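Local coordinates for protein glutamate racemase (PDB 3OUT) that belongs to the Asp/Glu/hydantoin racemase family and is modelled with D-glutamic acid in its pocket, at residues 111-117 against 138-144. Sequence-based numbering, arbitrary orientation.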
ATOM      1  N   LEU B 111     -40.999  -7.427   2.174  1.00 15.14           N
ATOM      2  CA  LEU B 111     -41.259  -7.729   3.557  1.00 14.74           C
ATOM      3  C   LEU B 111     -41.590  -6.462   4.316  1.00 14.29           C
ATOM      4  O   LEU B 111     -41.362  -5.379   3.810  1.00 14.49           O
ATOM      5  CB  LEU B 111     -40.036  -8.426   4.161  1.00 14.14           C
ATOM      6  CG  LEU B 111     -39.695  -9.724   3.433  1.00 14.94           C
ATOM      7  CD1 LEU B 111     -38.432 -10.338   4.053  1.00 13.59           C
ATOM      8  CD2 LEU B 111     -40.849 -10.745   3.446  1.00 15.72           C
ATOM      9  N   ASN B 112     -42.107  -6.609   5.523  1.00 14.42           N
ATOM     10  CA  ASN B 112     -42.416  -5.501   6.402  1.00 14.57           C
ATOM     11  C   ASN B 112     -41.325  -5.215   7.438  1.00 13.18           C
ATOM     12  O   ASN B 112     -41.100  -4.063   7.817  1.00 11.83           O
ATOM     13  CB  ASN B 112     -43.699  -5.829   7.157  1.00 16.84           C
ATOM     14  CG  ASN B 112     -44.809  -6.221   6.227  1.00 21.62           C
ATOM     15  OD1 ASN B 112     -45.333  -7.348   6.300  1.00 30.10           O
ATOM     16  ND2 ASN B 112     -45.153  -5.324   5.327  1.00 22.57           N
ATOM     17  N   THR B 113     -40.640  -6.278   7.876  1.00 13.82           N
ATOM     18  CA  THR B 113     -39.662  -6.187   8.962  1.00 13.86           C
ATOM     19  C   THR B 113     -38.459  -7.090   8.634  1.00 13.72           C
ATOM     20  O   THR B 113     -38.626  -8.282   8.402  1.00 14.04           O
ATOM     21  CB  THR B 113     -40.315  -6.633  10.279  1.00 15.15           C
ATOM     22  OG1 THR B 113     -41.530  -5.878  10.482  1.00 15.71           O
ATOM     23  CG2 THR B 113     -39.380  -6.379  11.404  1.00 15.58           C
ATOM     24  N   VAL B 114     -37.265  -6.480   8.518  1.00 12.60           N
ATOM     25  CA  VAL B 114     -36.055  -7.183   8.042  1.00 12.73           C
ATOM     26  C   VAL B 114     -34.921  -6.939   9.033  1.00 11.10           C
ATOM     27  O   VAL B 114     -34.753  -5.825   9.533  1.00 11.89           O
ATOM     28  CB  VAL B 114     -35.634  -6.635   6.647  1.00 12.47           C
ATOM     29  CG1 VAL B 114     -34.328  -7.342   6.118  1.00 15.05           C
ATOM     30  CG2 VAL B 114     -36.753  -6.875   5.655  1.00 14.96           C
ATOM     31  N   GLY B 115     -34.165  -7.992   9.341  1.00 11.28           N
ATOM     32  CA  GLY B 115     -32.926  -7.872  10.064  1.00 10.82           C
ATOM     33  C   GLY B 115     -31.738  -7.984   9.132  1.00  9.99           C
ATOM     34  O   GLY B 115     -31.792  -8.657   8.118  1.00 10.00           O
ATOM     35  N   VAL B 116     -30.655  -7.321   9.515  1.00 10.29           N
ATOM     36  CA  VAL B 116     -29.359  -7.383   8.790  1.00 10.36           C
ATOM     37  C   VAL B 116     -28.215  -7.569   9.779  1.00  9.72           C
ATOM     38  O   VAL B 116     -28.107  -6.851  10.773  1.00  9.62           O
ATOM     39  CB  VAL B 116     -29.108  -6.088   8.014  1.00 11.48           C
ATOM     40  CG1 VAL B 116     -27.833  -6.193   7.150  1.00 10.13           C
ATOM     41  CG2 VAL B 116     -30.280  -5.818   7.082  1.00 13.19           C
ATOM     42  N   ILE B 117     -27.330  -8.500   9.451  1.00  9.04           N
ATOM     43  CA  ILE B 117     -26.049  -8.636  10.163  1.00  9.48           C
ATOM     44  C   ILE B 117     -24.950  -8.494   9.140  1.00  9.28           C
ATOM     45  O   ILE B 117     -25.081  -8.976   8.004  1.00  9.25           O
ATOM     46  CB  ILE B 117     -25.874  -9.967  10.953  1.00  8.92           C
ATOM     47  CG1 ILE B 117     -26.211 -11.210  10.104  1.00  8.81           C
ATOM     48  CG2 ILE B 117     -26.749  -9.913  12.233  1.00  9.07           C
ATOM     49  CD1 ILE B 117     -25.857 -12.579  10.721  1.00 10.67           C
ATOM     50  N   ASN B 138     -40.901   2.490   4.392  1.00 14.93           N
ATOM     51  CA  ASN B 138     -41.643   2.027   5.548  1.00 15.58           C
ATOM     52  C   ASN B 138     -41.324   0.613   6.008  1.00 14.92           C
ATOM     53  O   ASN B 138     -41.881   0.162   7.011  1.00 15.70           O
ATOM     54  CB  ASN B 138     -43.127   2.223   5.296  1.00 16.36           C
ATOM     55  CG  ASN B 138     -43.492   3.696   5.343  1.00 19.77           C
ATOM     56  OD1 ASN B 138     -43.131   4.424   6.293  1.00 26.24           O
ATOM     57  ND2 ASN B 138     -44.144   4.153   4.318  1.00 23.08           N
ATOM     58  N   ILE B 139     -40.389  -0.052   5.322  1.00 13.43           N
ATOM     59  CA  ILE B 139     -39.851  -1.329   5.801  1.00 12.53           C
ATOM     60  C   ILE B 139     -39.037  -1.038   7.065  1.00 13.32           C
ATOM     61  O   ILE B 139     -38.195  -0.112   7.108  1.00 13.32           O
ATOM     62  CB  ILE B 139     -39.003  -2.052   4.737  1.00 12.33           C
ATOM     63  CG1 ILE B 139     -39.847  -2.420   3.516  1.00 12.57           C
ATOM     64  CG2 ILE B 139     -38.350  -3.288   5.357  1.00 11.22           C
ATOM     65  CD1 ILE B 139     -39.076  -2.985   2.351  1.00 15.90           C
ATOM     66  N   GLU B 140     -39.286  -1.824   8.101  1.00 12.55           N
ATOM     67  CA  GLU B 140     -38.582  -1.705   9.364  1.00 12.45           C
ATOM     68  C   GLU B 140     -37.310  -2.500   9.207  1.00 11.82           C
ATOM     69  O   GLU B 140     -37.369  -3.699   8.924  1.00 11.64           O
ATOM     70  CB  GLU B 140     -39.419  -2.306  10.511  1.00 12.74           C
ATOM     71  CG  GLU B 140     -40.652  -1.538  10.784  1.00 17.68           C
ATOM     72  CD  GLU B 140     -41.559  -2.209  11.788  1.00 23.35           C
ATOM     73  OE1 GLU B 140     -41.518  -3.455  11.962  1.00 27.53           O
ATOM     74  OE2 GLU B 140     -42.341  -1.475  12.396  1.00 25.11           O
ATOM     75  N   VAL B 141     -36.171  -1.828   9.368  1.00 10.92           N
ATOM     76  CA  VAL B 141     -34.845  -2.475   9.245  1.00 11.05           C
ATOM     77  C   VAL B 141     -34.065  -2.406  10.561  1.00 10.90           C
ATOM     78  O   VAL B 141     -33.845  -1.329  11.096  1.00 13.46           O
ATOM     79  CB  VAL B 141     -34.014  -1.854   8.119  1.00 10.92           C
ATOM     80  CG1 VAL B 141     -32.650  -2.608   7.977  1.00 10.00           C
ATOM     81  CG2 VAL B 141     -34.768  -1.864   6.791  1.00 10.31           C
ATOM     82  N   TYR B 142     -33.739  -3.581  11.100  1.00 11.19           N
ATOM     83  CA  TYR B 142     -32.940  -3.714  12.316  1.00 11.90           C
ATOM     84  C   TYR B 142     -31.561  -4.277  11.938  1.00 12.04           C
ATOM     85  O   TYR B 142     -31.461  -5.310  11.282  1.00 12.45           O
ATOM     86  CB  TYR B 142     -33.622  -4.671  13.268  1.00 12.85           C
ATOM     87  CG  TYR B 142     -34.917  -4.126  13.824  1.00 15.96           C
ATOM     88  CD1 TYR B 142     -34.917  -3.197  14.870  1.00 18.37           C
ATOM     89  CD2 TYR B 142     -36.110  -4.548  13.307  1.00 17.40           C
ATOM     90  CE1 TYR B 142     -36.123  -2.718  15.393  1.00 21.15           C
ATOM     91  CE2 TYR B 142     -37.319  -4.079  13.804  1.00 20.70           C
ATOM     92  CZ  TYR B 142     -37.318  -3.173  14.840  1.00 21.98           C
ATOM     93  OH  TYR B 142     -38.546  -2.756  15.316  1.00 27.18           O
ATOM     94  N   SER B 143     -30.522  -3.564  12.334  1.00 12.28           N
ATOM     95  CA  SER B 143     -29.170  -3.913  11.932  1.00 12.51           C
ATOM     96  C   SER B 143     -28.281  -4.102  13.143  1.00 13.43           C
ATOM     97  O   SER B 143     -28.372  -3.330  14.119  1.00 13.83           O
ATOM     98  CB  SER B 143     -28.603  -2.790  11.077  1.00 12.71           C
ATOM     99  OG  SER B 143     -29.348  -2.574   9.885  1.00 13.30           O
ATOM    100  N   ASN B 144     -27.403  -5.103  13.082  1.00 11.97           N
ATOM    101  CA  ASN B 144     -26.438  -5.332  14.163  1.00 12.03           C
ATOM    102  C   ASN B 144     -25.110  -5.846  13.601  1.00 10.88           C
ATOM    103  O   ASN B 144     -25.105  -6.822  12.895  1.00 10.96           O
ATOM    104  CB  ASN B 144     -26.985  -6.322  15.194  1.00 12.53           C
ATOM    105  CG  ASN B 144     -26.341  -6.168  16.574  1.00 13.56           C
ATOM    106  OD1 ASN B 144     -26.047  -5.050  17.007  1.00 16.92           O
ATOM    107  ND2 ASN B 144     -26.153  -7.295  17.281  1.00 14.04           N
TER
HETATM  108  O   HOH W   1     -43.274  -2.033   7.836  1.00 27.90           O
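The carbonyl oxygen of Asn112 takes two donors. Glu140 N reaches Asn112 O at 2.9 Å, tilted from the carbonyl plane, and a water donates to the same atom. That water also donates to Asn138 O, 2.7 Å away, so it bridges the two segments just before the strands begin. Next along, Thr113 OG1 donates to Glu140 OE1 at 2.8 Å. It meets the carboxylate on its anti side, 29° out of plane. Glu140 CG stands anti to its own carbonyl carbon (chi1 -67°), and the extended chain beyond it carries OE1 to the hydroxyl, the two side chains meeting at a slant. Thr113 CG2 abuts the edge of the Tyr142 ring at CE2, 3.9 Å away and in the ring plane.

Strands 113-118 and 140-145 run parallel. Val114 N bonds to Glu140 O, and Val114 O accepts Tyr142 N. Val116 repeats the pattern with Tyr142 O and Asn144 N, in more bent bonds. The face bearing Val114, Val116, Val141 and Ser143 is mostly apolar. Val116 CG2 meets Val141 CG1 there, and Val114 CG2 touches Ile139 CG2, just before the strand, at 3.9 Å. Helices 120-125 and 127-135 join the strands in a beta-alpha-beta crossover and pack on this face through Ile123, Tyr128 and Ile132. Strand 181-184 flanks 113-118 across the sheet. The contact thus pairs an inner strand with an outermost one of the four-stranded sheet, through backbone bonds and a hydroxyl-carboxylate bond that probably limits the swing of the exposed Glu140.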